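Local coordinates for salt-tolerant glutaminase (PDB 3AGD), which probably catalyses the hydrolysis of L-glutamine to L-glutamate and ammonium, as a salt-tolerant member of the glutaminase family, at residues L250-P256 against L304-D308; L312-R318 against L329-I335; A374-A378 against H389-A393. All blocks are in the same frame, centred on the assembly; numbering follows the deposited sequence.

Contact 1. Residues L250-P256 against L304-D308; sequences LADVGIP and LHLMD
Gly254 and His305 bring the two backbones closest, with their CA atoms 4.4 Å apart. Gly254 is the first residue to leave the helix, and its phi is positive. His305 opens a type I beta turn that runs to Asp308. Leu306 N donates to Gly254 O over 2.8 Å, in the carbonyl plane and on a lone pair.

The His305 ring is packed against Gly254 and hydrogen-bonded at both nitrogens. It lies flat on Gly254, whose CA sits over the centre of one face, 3.5 Å from the ring centroid, a CH-pi contact. His305 NE2 donates to Ala251 O at 3.3 Å. This oxygen lies in the ring plane, but NE2 stands above the carbonyl plane of Ala251. On the other nitrogen, His305 ND1 accepts from Met307 N at 2.9 Å, again in the ring plane. The two bonds fix the rotation of the ring.

Beside the ring, Leu250 CD2 touches Leu306 CD2 at 3.9 Å and Met307 CE at 3.8 Å. Leu250 CG is anti to the backbone N (chi1 180°), which carries its methyls to these partners. Thr238 of helix 227-240 touches both leucines, and Ser235 of the second subunit packs on His305.

This is a helix C-terminus with a glycine in the left-handed region, met by a beta turn that follows helix 289-301 within the glutaminase part of the chain.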
ATOM      1  N   LEU A 250       8.419   7.415   2.805  1.00 18.58           N
ATOM      2  CA  LEU A 250       7.572   6.532   2.013  1.00 19.90           C
ATOM      3  C   LEU A 250       8.373   5.843   0.909  1.00 18.91           C
ATOM      4  O   LEU A 250       8.302   4.624   0.753  1.00 20.48           O
ATOM      5  CB  LEU A 250       6.395   7.321   1.423  1.00 20.81           C
ATOM      6  CG  LEU A 250       5.344   6.639   0.534  1.00 25.55           C
ATOM      7  CD1 LEU A 250       5.791   6.686  -0.902  1.00 32.10           C
ATOM      8  CD2 LEU A 250       5.100   5.199   0.984  1.00 23.04           C
ATOM      9  N   ALA A 251       9.156   6.611   0.160  1.00 13.69           N
ATOM     10  CA  ALA A 251       9.948   6.041  -0.931  1.00 16.13           C
ATOM     11  C   ALA A 251      11.092   5.143  -0.471  1.00 17.82           C
ATOM     12  O   ALA A 251      11.252   4.028  -0.974  1.00 19.12           O
ATOM     13  CB  ALA A 251      10.503   7.158  -1.822  1.00 14.59           C
ATOM     14  N   ASP A 252      11.890   5.622   0.480  1.00 16.72           N
ATOM     15  CA  ASP A 252      13.031   4.851   0.962  1.00 17.16           C
ATOM     16  C   ASP A 252      12.698   3.652   1.846  1.00 15.94           C
ATOM     17  O   ASP A 252      13.310   2.595   1.713  1.00 16.75           O
ATOM     18  CB  ASP A 252      14.008   5.748   1.736  1.00 17.52           C
ATOM     19  CG  ASP A 252      14.449   6.965   0.948  1.00 19.29           C
ATOM     20  OD1 ASP A 252      14.546   6.887  -0.294  1.00 18.99           O
ATOM     21  OD2 ASP A 252      14.714   8.006   1.580  1.00 24.14           O
ATOM     22  N   VAL A 253      11.735   3.814   2.748  1.00 15.59           N
ATOM     23  CA  VAL A 253      11.389   2.746   3.680  1.00 16.33           C
ATOM     24  C   VAL A 253      10.047   2.092   3.368  1.00 17.28           C
ATOM     25  O   VAL A 253       9.934   0.862   3.351  1.00 15.80           O
ATOM     26  CB  VAL A 253      11.386   3.291   5.136  1.00 16.85           C
ATOM     27  CG1 VAL A 253      11.368   2.150   6.131  1.00 11.09           C
ATOM     28  CG2 VAL A 253      12.611   4.163   5.361  1.00 17.87           C
ATOM     29  N   GLY A 254       9.030   2.913   3.129  1.00 11.94           N
ATOM     30  CA  GLY A 254       7.721   2.380   2.806  1.00 12.30           C
ATOM     31  C   GLY A 254       6.962   1.764   3.967  1.00 12.65           C
ATOM     32  O   GLY A 254       6.044   0.968   3.754  1.00 14.14           O
ATOM     33  N   ILE A 255       7.334   2.124   5.190  1.00 11.21           N
ATOM     34  CA  ILE A 255       6.660   1.596   6.373  1.00 13.34           C
ATOM     35  C   ILE A 255       6.058   2.732   7.197  1.00 12.65           C
ATOM     36  O   ILE A 255       6.778   3.456   7.883  1.00 15.74           O
ATOM     37  CB  ILE A 255       7.635   0.797   7.273  1.00 15.26           C
ATOM     38  CG1 ILE A 255       8.178  -0.413   6.511  1.00 14.33           C
ATOM     39  CG2 ILE A 255       6.909   0.314   8.537  1.00 14.98           C
ATOM     40  CD1 ILE A 255       9.188  -1.234   7.307  1.00 14.33           C
ATOM     41  N   PRO A 256       4.729   2.911   7.126  1.00 11.14           N
ATOM     42  CA  PRO A 256       4.082   3.983   7.891  1.00 13.43           C
ATOM     43  C   PRO A 256       4.598   3.941   9.331  1.00 18.13           C
ATOM     44  O   PRO A 256       4.521   2.904   9.985  1.00 18.52           O
ATOM     45  CB  PRO A 256       2.604   3.628   7.784  1.00 11.44           C
ATOM     46  CG  PRO A 256       2.511   3.005   6.407  1.00 13.24           C
ATOM     47  CD  PRO A 256       3.741   2.121   6.364  1.00 11.37           C
ATOM     48  N   LEU A 304      10.262  -5.193   2.625  1.00 18.93           N
ATOM     49  CA  LEU A 304       8.921  -4.783   3.002  1.00 19.15           C
ATOM     50  C   LEU A 304       8.709  -3.357   2.495  1.00 22.09           C
ATOM     51  O   LEU A 304       9.622  -2.531   2.539  1.00 24.95           O
ATOM     52  CB  LEU A 304       8.763  -4.835   4.525  1.00 15.51           C
ATOM     53  CG  LEU A 304       8.708  -6.242   5.129  1.00 19.81           C
ATOM     54  CD1 LEU A 304       8.764  -6.175   6.645  1.00 22.13           C
ATOM     55  CD2 LEU A 304       7.422  -6.924   4.684  1.00 25.60           C
ATOM     56  N   HIS A 305       7.510  -3.071   2.006  1.00 17.52           N
ATOM     57  CA  HIS A 305       7.220  -1.750   1.488  1.00 17.34           C
ATOM     58  C   HIS A 305       5.737  -1.628   1.192  1.00 20.00           C
ATOM     59  O   HIS A 305       5.113  -2.568   0.712  1.00 20.28           O
ATOM     60  CB  HIS A 305       8.023  -1.507   0.209  1.00 19.04           C
ATOM     61  CG  HIS A 305       8.118  -0.064  -0.179  1.00 18.78           C
ATOM     62  ND1 HIS A 305       7.028   0.668  -0.591  1.00 15.33           N
ATOM     63  CD2 HIS A 305       9.171   0.788  -0.185  1.00 17.66           C
ATOM     64  CE1 HIS A 305       7.404   1.912  -0.832  1.00 16.79           C
ATOM     65  NE2 HIS A 305       8.700   2.012  -0.594  1.00 15.36           N
ATOM     66  N   LEU A 306       5.186  -0.457   1.476  1.00 20.50           N
ATOM     67  CA  LEU A 306       3.775  -0.186   1.254  1.00 20.39           C
ATOM     68  C   LEU A 306       3.357  -0.401  -0.201  1.00 17.97           C
ATOM     69  O   LEU A 306       2.189  -0.651  -0.481  1.00 17.10           O
ATOM     70  CB  LEU A 306       3.467   1.259   1.658  1.00 21.75           C
ATOM     71  CG  LEU A 306       2.004   1.695   1.623  1.00 24.96           C
ATOM     72  CD1 LEU A 306       1.219   0.926   2.679  1.00 23.94           C
ATOM     73  CD2 LEU A 306       1.908   3.191   1.879  1.00 26.34           C
ATOM     74  N   MET A 307       4.313  -0.313  -1.121  1.00 18.63           N
ATOM     75  CA  MET A 307       4.023  -0.453  -2.543  1.00 21.35           C
ATOM     76  C   MET A 307       4.142  -1.844  -3.168  1.00 24.88           C
ATOM     77  O   MET A 307       4.004  -1.978  -4.385  1.00 25.95           O
ATOM     78  CB  MET A 307       4.907   0.509  -3.348  1.00 22.86           C
ATOM     79  CG  MET A 307       4.790   1.970  -2.950  1.00 24.48           C
ATOM     80  SD  MET A 307       3.121   2.605  -3.134  1.00 29.12           S
ATOM     81  CE  MET A 307       3.114   3.908  -1.932  1.00 25.53           C
ATOM     82  N   ASP A 308       4.403  -2.885  -2.388  1.00 28.28           N
ATOM     83  CA  ASP A 308       4.504  -4.191  -3.036  1.00 35.04           C
ATOM     84  C   ASP A 308       3.148  -4.815  -3.311  1.00 34.55           C
ATOM     85  O   ASP A 308       2.178  -4.577  -2.588  1.00 33.95           O
ATOM     86  CB  ASP A 308       5.387  -5.147  -2.242  1.00 38.19           C
ATOM     87  CG  ASP A 308       5.080  -5.144  -0.780  1.00 38.96           C
ATOM     88  OD1 ASP A 308       6.006  -5.431   0.019  1.00 29.53           O
ATOM     89  OD2 ASP A 308       3.915  -4.861  -0.435  1.00 48.63           O
TER

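Contact 2. Residues L312-R318 against L329-I335; sequences LGGTAVR and LHLQGVI
Gln332 reaches across to Thr315 and Arg318. Its CB points toward 312-318. A chi1 of 70° turns Gln332 CG to Thr315 O, 3.3 Å away, and the extended chain beyond carries the amide on to Thr315 and Arg318. Gln332 CD lies 3.5 Å from Arg318 CB. At the tip, Gln332 NE2 donates to Thr315 O over 2.9 Å, close to the amide plane and in the carbonyl plane of Thr315. Gln332 OE1 accepts from Arg318 NH1 at 2.6 Å. That oxygen lies at the edge of the guanidinium, whose plane is 87° from the amide. OE1 also accepts from Gln332 NE2 of the second subunit.

The antiparallel hairpin of strands 317-323 and 326-332 begins here, with the 3-10 segment 314-316 leading into it. Val317 and Leu331 are a non-hydrogen-bonded pair. Arg318 N donates to His330 O at 2.7 Å, and Gln332 N to Ala316 O at 2.9 Å. Val317 CG2 and Leu331 CD2 meet on one face of the sheet, toward helix 337-349. Nearby, Leu312 CD2 rests against Ile335 CG1 at 4.2 Å.

The buried amide is thus used at both ends. It joins the 3-10 turn to the arginine. The bond from Arg318 probably polarises the Gln332 carbonyl, and the amide of the second subunit extends this polar link across the subunit interface.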
ATOM      1  N   LEU A 312      -3.793 -11.351  -2.552  1.00 27.19           N
ATOM      2  CA  LEU A 312      -4.336 -12.686  -2.765  1.00 23.72           C
ATOM      3  C   LEU A 312      -4.508 -12.904  -4.259  1.00 21.12           C
ATOM      4  O   LEU A 312      -4.021 -13.888  -4.817  1.00 20.80           O
ATOM      5  CB  LEU A 312      -5.695 -12.828  -2.078  1.00 22.51           C
ATOM      6  CG  LEU A 312      -6.368 -14.190  -2.277  1.00 21.56           C
ATOM      7  CD1 LEU A 312      -5.476 -15.286  -1.699  1.00 19.47           C
ATOM      8  CD2 LEU A 312      -7.730 -14.194  -1.611  1.00 20.18           C
ATOM      9  N   GLY A 313      -5.209 -11.971  -4.897  1.00 19.57           N
ATOM     10  CA  GLY A 313      -5.443 -12.055  -6.326  1.00 19.50           C
ATOM     11  C   GLY A 313      -6.050 -13.368  -6.789  1.00 20.17           C
ATOM     12  O   GLY A 313      -7.028 -13.851  -6.212  1.00 19.51           O
ATOM     13  N   GLY A 314      -5.456 -13.941  -7.833  1.00 20.56           N
ATOM     14  CA  GLY A 314      -5.940 -15.190  -8.391  1.00 17.72           C
ATOM     15  C   GLY A 314      -5.905 -16.368  -7.438  1.00 20.93           C
ATOM     16  O   GLY A 314      -6.563 -17.376  -7.681  1.00 24.02           O
ATOM     17  N   THR A 315      -5.144 -16.254  -6.356  1.00 21.87           N
ATOM     18  CA  THR A 315      -5.056 -17.338  -5.388  1.00 19.75           C
ATOM     19  C   THR A 315      -6.384 -17.496  -4.645  1.00 19.69           C
ATOM     20  O   THR A 315      -6.603 -18.480  -3.935  1.00 19.87           O
ATOM     21  CB  THR A 315      -3.888 -17.099  -4.405  1.00 22.47           C
ATOM     22  OG1 THR A 315      -2.651 -17.203  -5.124  1.00 28.83           O
ATOM     23  CG2 THR A 315      -3.892 -18.132  -3.276  1.00 19.71           C
ATOM     24  N   ALA A 316      -7.274 -16.526  -4.823  1.00 17.45           N
ATOM     25  CA  ALA A 316      -8.591 -16.587  -4.207  1.00 16.98           C
ATOM     26  C   ALA A 316      -9.271 -17.846  -4.752  1.00 21.00           C
ATOM     27  O   ALA A 316     -10.181 -18.399  -4.136  1.00 21.21           O
ATOM     28  CB  ALA A 316      -9.398 -15.340  -4.562  1.00 12.59           C
ATOM     29  N   VAL A 317      -8.828 -18.292  -5.924  1.00 22.72           N
ATOM     30  CA  VAL A 317      -9.371 -19.509  -6.514  1.00 23.46           C
ATOM     31  C   VAL A 317      -8.415 -20.636  -6.133  1.00 22.92           C
ATOM     32  O   VAL A 317      -7.307 -20.725  -6.665  1.00 21.45           O
ATOM     33  CB  VAL A 317      -9.464 -19.411  -8.056  1.00 24.18           C
ATOM     34  CG1 VAL A 317      -9.946 -20.735  -8.631  1.00 18.21           C
ATOM     35  CG2 VAL A 317     -10.426 -18.292  -8.455  1.00 23.55           C
ATOM     36  N   ARG A 318      -8.842 -21.481  -5.197  1.00 21.60           N
ATOM     37  CA  ARG A 318      -8.024 -22.603  -4.730  1.00 22.26           C
ATOM     38  C   ARG A 318      -7.862 -23.639  -5.849  1.00 23.97           C
ATOM     39  O   ARG A 318      -6.781 -24.191  -6.042  1.00 21.12           O
ATOM     40  CB  ARG A 318      -8.678 -23.236  -3.493  1.00 18.98           C
ATOM     41  CG  ARG A 318      -7.848 -24.289  -2.773  1.00 19.69           C
ATOM     42  CD  ARG A 318      -8.598 -24.792  -1.537  1.00 23.52           C
ATOM     43  NE  ARG A 318      -7.899 -25.856  -0.817  1.00 27.46           N
ATOM     44  CZ  ARG A 318      -6.874 -25.672   0.013  1.00 29.71           C
ATOM     45  NH1 ARG A 318      -6.403 -24.452   0.250  1.00 28.99           N
ATOM     46  NH2 ARG A 318      -6.321 -26.715   0.620  1.00 27.21           N
ATOM     47  N   LEU A 329     -15.742 -25.460  -7.857  1.00 26.97           N
ATOM     48  CA  LEU A 329     -14.935 -24.258  -7.761  1.00 27.35           C
ATOM     49  C   LEU A 329     -14.743 -23.924  -6.281  1.00 26.14           C
ATOM     50  O   LEU A 329     -15.675 -23.479  -5.614  1.00 25.59           O
ATOM     51  CB  LEU A 329     -15.661 -23.118  -8.475  1.00 29.33           C
ATOM     52  CG  LEU A 329     -14.907 -21.871  -8.943  1.00 30.02           C
ATOM     53  CD1 LEU A 329     -15.939 -20.835  -9.360  1.00 30.50           C
ATOM     54  CD2 LEU A 329     -14.030 -21.310  -7.848  1.00 28.76           C
ATOM     55  N   HIS A 330     -13.536 -24.148  -5.769  1.00 25.82           N
ATOM     56  CA  HIS A 330     -13.244 -23.864  -4.367  1.00 26.97           C
ATOM     57  C   HIS A 330     -12.439 -22.573  -4.188  1.00 27.47           C
ATOM     58  O   HIS A 330     -11.380 -22.398  -4.798  1.00 31.76           O
ATOM     59  CB  HIS A 330     -12.495 -25.042  -3.743  1.00 29.73           C
ATOM     60  CG  HIS A 330     -13.365 -26.227  -3.456  1.00 34.07           C
ATOM     61  ND1 HIS A 330     -14.191 -26.791  -4.403  1.00 37.69           N
ATOM     62  CD2 HIS A 330     -13.540 -26.951  -2.324  1.00 34.94           C
ATOM     63  CE1 HIS A 330     -14.840 -27.811  -3.868  1.00 36.52           C
ATOM     64  NE2 HIS A 330     -14.463 -27.929  -2.609  1.00 36.99           N
ATOM     65  N   LEU A 331     -12.956 -21.679  -3.347  1.00 20.73           N
ATOM     66  CA  LEU A 331     -12.322 -20.397  -3.068  1.00 18.96           C
ATOM     67  C   LEU A 331     -11.583 -20.439  -1.729  1.00 23.59           C
ATOM     68  O   LEU A 331     -11.775 -21.364  -0.939  1.00 25.36           O
ATOM     69  CB  LEU A 331     -13.384 -19.290  -3.050  1.00 16.11           C
ATOM     70  CG  LEU A 331     -14.297 -19.222  -4.281  1.00 18.44           C
ATOM     71  CD1 LEU A 331     -15.221 -18.018  -4.182  1.00 16.11           C
ATOM     72  CD2 LEU A 331     -13.444 -19.128  -5.539  1.00 21.39           C
ATOM     73  N   GLN A 332     -10.743 -19.439  -1.471  1.00 22.88           N
ATOM     74  CA  GLN A 332      -9.977 -19.397  -0.223  1.00 24.48           C
ATOM     75  C   GLN A 332      -9.392 -18.004   0.011  1.00 24.83           C
ATOM     76  O   GLN A 332      -9.417 -17.159  -0.885  1.00 22.25           O
ATOM     77  CB  GLN A 332      -8.831 -20.415  -0.286  1.00 19.77           C
ATOM     78  CG  GLN A 332      -7.740 -20.014  -1.271  1.00 21.98           C
ATOM     79  CD  GLN A 332      -6.713 -21.102  -1.521  1.00 22.99           C
ATOM     80  OE1 GLN A 332      -6.511 -21.987  -0.691  1.00 22.56           O
ATOM     81  NE2 GLN A 332      -6.043 -21.029  -2.668  1.00 20.55           N
ATOM     82  N   GLY A 333      -8.874 -17.780   1.221  1.00 28.04           N
ATOM     83  CA  GLY A 333      -8.249 -16.513   1.578  1.00 24.81           C
ATOM     84  C   GLY A 333      -9.150 -15.374   2.016  1.00 25.92           C
ATOM     85  O   GLY A 333     -10.355 -15.544   2.208  1.00 24.75           O
ATOM     86  N   VAL A 334      -8.544 -14.201   2.193  1.00 25.83           N
ATOM     87  CA  VAL A 334      -9.269 -12.996   2.582  1.00 25.59           C
ATOM     88  C   VAL A 334      -9.719 -12.352   1.278  1.00 23.98           C
ATOM     89  O   VAL A 334      -8.916 -11.753   0.561  1.00 25.11           O
ATOM     90  CB  VAL A 334      -8.353 -12.018   3.349  1.00 28.99           C
ATOM     91  CG1 VAL A 334      -9.024 -10.661   3.491  1.00 25.54           C
ATOM     92  CG2 VAL A 334      -8.026 -12.596   4.718  1.00 30.36           C
ATOM     93  N   ILE A 335     -11.007 -12.468   0.978  1.00 20.48           N
ATOM     94  CA  ILE A 335     -11.529 -11.947  -0.271  1.00 20.50           C
ATOM     95  C   ILE A 335     -12.141 -10.555  -0.250  1.00 22.67           C
ATOM     96  O   ILE A 335     -13.099 -10.282   0.474  1.00 22.82           O
ATOM     97  CB  ILE A 335     -12.552 -12.935  -0.871  1.00 20.10           C
ATOM     98  CG1 ILE A 335     -11.870 -14.285  -1.110  1.00 18.45           C
ATOM     99  CG2 ILE A 335     -13.113 -12.388  -2.184  1.00 19.38           C
ATOM    100  CD1 ILE A 335     -12.797 -15.356  -1.659  1.00 21.07           C
TER

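Contact 3. Residues A374-A378 against H389-A393; sequences ADRAA and HEAAA
The Arg376 side chain crosses His389 at a slant and reaches Ala392 and Ala393. Polar contact is slight. Arg376 NE donates weakly to His389 O at 3.1 Å, with an N-H...O angle of 123°. This oxygen sits at the edge of the guanidinium, near its plane.

Carbon contacts are broader. Arg376 CG comes within 3.2 Å of His389 CB, a close approach. Arg376 CD lies 3.4 Å from Ala392 CB. A bend at chi3 (50°) turns the guanidinium towards Ala392 and Ala393. The Ala392 methyl rests over one of its faces, and Arg376 NH2 is in van der Waals contact with Ala393 CB at 3.6 Å.

Ala377 CA makes an off-centre CH-pi contact with the His389 ring, 4.2 Å from its centroid and 29° off the normal. Ala377 CB is 4.1 Å from His389 CD2.

Capping holds the first helix. Asp375 OD1 accepts from Ala378 N at 3.1 Å, from above the carboxylate plane. Beyond the pair, Ala391 packs on Ala346 of helix 337-349, and Glu390 forms a salt bridge with Arg413 of the second subunit.

Two short helices thus meet near their N-terminal ends at the surface of the STAS region, the first with an Asp N-cap.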
ATOM      1  N   ALA A 374      -1.712 -18.640 -24.496  1.00 63.96           N
ATOM      2  CA  ALA A 374      -1.748 -20.026 -24.952  1.00 65.27           C
ATOM      3  C   ALA A 374      -1.298 -20.941 -23.815  1.00 64.86           C
ATOM      4  O   ALA A 374      -1.984 -21.908 -23.478  1.00 65.02           O
ATOM      5  CB  ALA A 374      -0.839 -20.208 -26.168  1.00 66.40           C
ATOM      6  N   ASP A 375      -0.141 -20.633 -23.233  1.00 63.39           N
ATOM      7  CA  ASP A 375       0.378 -21.419 -22.121  1.00 61.89           C
ATOM      8  C   ASP A 375      -0.235 -20.827 -20.857  1.00 60.53           C
ATOM      9  O   ASP A 375       0.450 -20.223 -20.029  1.00 59.95           O
ATOM     10  CB  ASP A 375       1.903 -21.331 -22.051  1.00 61.11           C
ATOM     11  CG  ASP A 375       2.509 -22.442 -21.212  1.00 60.65           C
ATOM     12  OD1 ASP A 375       1.983 -22.715 -20.113  1.00 57.29           O
ATOM     13  OD2 ASP A 375       3.514 -23.042 -21.650  1.00 63.62           O
ATOM     14  N   ARG A 376      -1.545 -21.007 -20.739  1.00 58.65           N
ATOM     15  CA  ARG A 376      -2.331 -20.507 -19.623  1.00 56.51           C
ATOM     16  C   ARG A 376      -1.691 -20.716 -18.248  1.00 51.97           C
ATOM     17  O   ARG A 376      -1.588 -19.775 -17.460  1.00 49.36           O
ATOM     18  CB  ARG A 376      -3.716 -21.156 -19.674  1.00 61.39           C
ATOM     19  CG  ARG A 376      -4.697 -20.651 -18.646  1.00 67.20           C
ATOM     20  CD  ARG A 376      -6.107 -21.175 -18.905  1.00 72.04           C
ATOM     21  NE  ARG A 376      -6.154 -22.623 -19.103  1.00 74.70           N
ATOM     22  CZ  ARG A 376      -6.011 -23.225 -20.281  1.00 76.97           C
ATOM     23  NH1 ARG A 376      -5.810 -22.505 -21.376  1.00 78.05           N
ATOM     24  NH2 ARG A 376      -6.070 -24.547 -20.365  1.00 77.07           N
ATOM     25  N   ALA A 377      -1.260 -21.942 -17.964  1.00 49.53           N
ATOM     26  CA  ALA A 377      -0.642 -22.253 -16.675  1.00 48.94           C
ATOM     27  C   ALA A 377       0.632 -21.452 -16.398  1.00 46.38           C
ATOM     28  O   ALA A 377       0.866 -21.017 -15.269  1.00 43.79           O
ATOM     29  CB  ALA A 377      -0.345 -23.746 -16.586  1.00 49.97           C
ATOM     30  N   ALA A 378       1.457 -21.261 -17.424  1.00 46.68           N
ATOM     31  CA  ALA A 378       2.703 -20.512 -17.272  1.00 47.08           C
ATOM     32  C   ALA A 378       2.419 -19.038 -16.990  1.00 48.22           C
ATOM     33  O   ALA A 378       2.984 -18.450 -16.065  1.00 47.86           O
ATOM     34  CB  ALA A 378       3.552 -20.649 -18.531  1.00 45.60           C
ATOM     35  N   HIS A 389      -6.959 -20.102 -13.879  1.00 33.67           N
ATOM     36  CA  HIS A 389      -6.787 -20.697 -15.194  1.00 33.01           C
ATOM     37  C   HIS A 389      -7.410 -22.079 -15.329  1.00 32.04           C
ATOM     38  O   HIS A 389      -7.685 -22.527 -16.443  1.00 33.27           O
ATOM     39  CB  HIS A 389      -5.298 -20.775 -15.549  1.00 31.61           C
ATOM     40  CG  HIS A 389      -4.523 -21.751 -14.717  1.00 33.05           C
ATOM     41  ND1 HIS A 389      -4.175 -21.504 -13.406  1.00 37.52           N
ATOM     42  CD2 HIS A 389      -4.030 -22.977 -15.012  1.00 31.40           C
ATOM     43  CE1 HIS A 389      -3.500 -22.534 -12.930  1.00 35.50           C
ATOM     44  NE2 HIS A 389      -3.398 -23.443 -13.884  1.00 33.56           N
ATOM     45  N   GLU A 390      -7.630 -22.759 -14.209  1.00 28.61           N
ATOM     46  CA  GLU A 390      -8.215 -24.092 -14.267  1.00 31.07           C
ATOM     47  C   GLU A 390      -9.656 -24.048 -14.788  1.00 32.44           C
ATOM     48  O   GLU A 390     -10.188 -25.064 -15.240  1.00 31.74           O
ATOM     49  CB  GLU A 390      -8.159 -24.767 -12.889  1.00 31.90           C
ATOM     50  CG  GLU A 390      -6.762 -24.787 -12.271  1.00 34.53           C
ATOM     51  CD  GLU A 390      -6.657 -25.697 -11.053  1.00 38.22           C
ATOM     52  OE1 GLU A 390      -7.657 -25.837 -10.321  1.00 35.63           O
ATOM     53  OE2 GLU A 390      -5.565 -26.262 -10.819  1.00 40.71           O
ATOM     54  N   ALA A 391     -10.281 -22.873 -14.738  1.00 32.68           N
ATOM     55  CA  ALA A 391     -11.652 -22.727 -15.226  1.00 32.23           C
ATOM     56  C   ALA A 391     -11.661 -22.879 -16.742  1.00 32.41           C
ATOM     57  O   ALA A 391     -12.504 -23.577 -17.303  1.00 31.83           O
ATOM     58  CB  ALA A 391     -12.220 -21.367 -14.837  1.00 29.43           C
ATOM     59  N   ALA A 392     -10.712 -22.221 -17.400  1.00 32.36           N
ATOM     60  CA  ALA A 392     -10.610 -22.297 -18.849  1.00 33.32           C
ATOM     61  C   ALA A 392     -10.335 -23.743 -19.248  1.00 35.21           C
ATOM     62  O   ALA A 392     -10.878 -24.240 -20.235  1.00 36.52           O
ATOM     63  CB  ALA A 392      -9.491 -21.387 -19.345  1.00 31.88           C
ATOM     64  N   ALA A 393      -9.491 -24.412 -18.467  1.00 34.74           N
ATOM     65  CA  ALA A 393      -9.138 -25.801 -18.726  1.00 35.08           C
ATOM     66  C   ALA A 393     -10.356 -26.696 -18.534  1.00 36.34           C
ATOM     67  O   ALA A 393     -10.501 -27.709 -19.219  1.00 37.94           O
ATOM     68  CB  ALA A 393      -8.014 -26.238 -17.792  1.00 37.30           C
TER

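The contacts come in series along the chain. Contact 1 lies in the glutaminase part, at helix 249-252 and the loop after helix 289-301. That loop runs on to contact 2, whose centre is 26 Å away. Contact 2 lies at the base of the hairpin of strands 317-323 and 326-332, in the mixed sheet of the STAS-like part. Contact 3 lies on helices 376-383 and 389-395, its centre 16 Å from that of contact 2 and 33 Å from that of contact 1. Helix 337-349 packs against segments of contacts 2 and 3. The interface with the second subunit spans both parts: contacts 1 and 2 touch it, as does Glu390, which takes no part in contact 3.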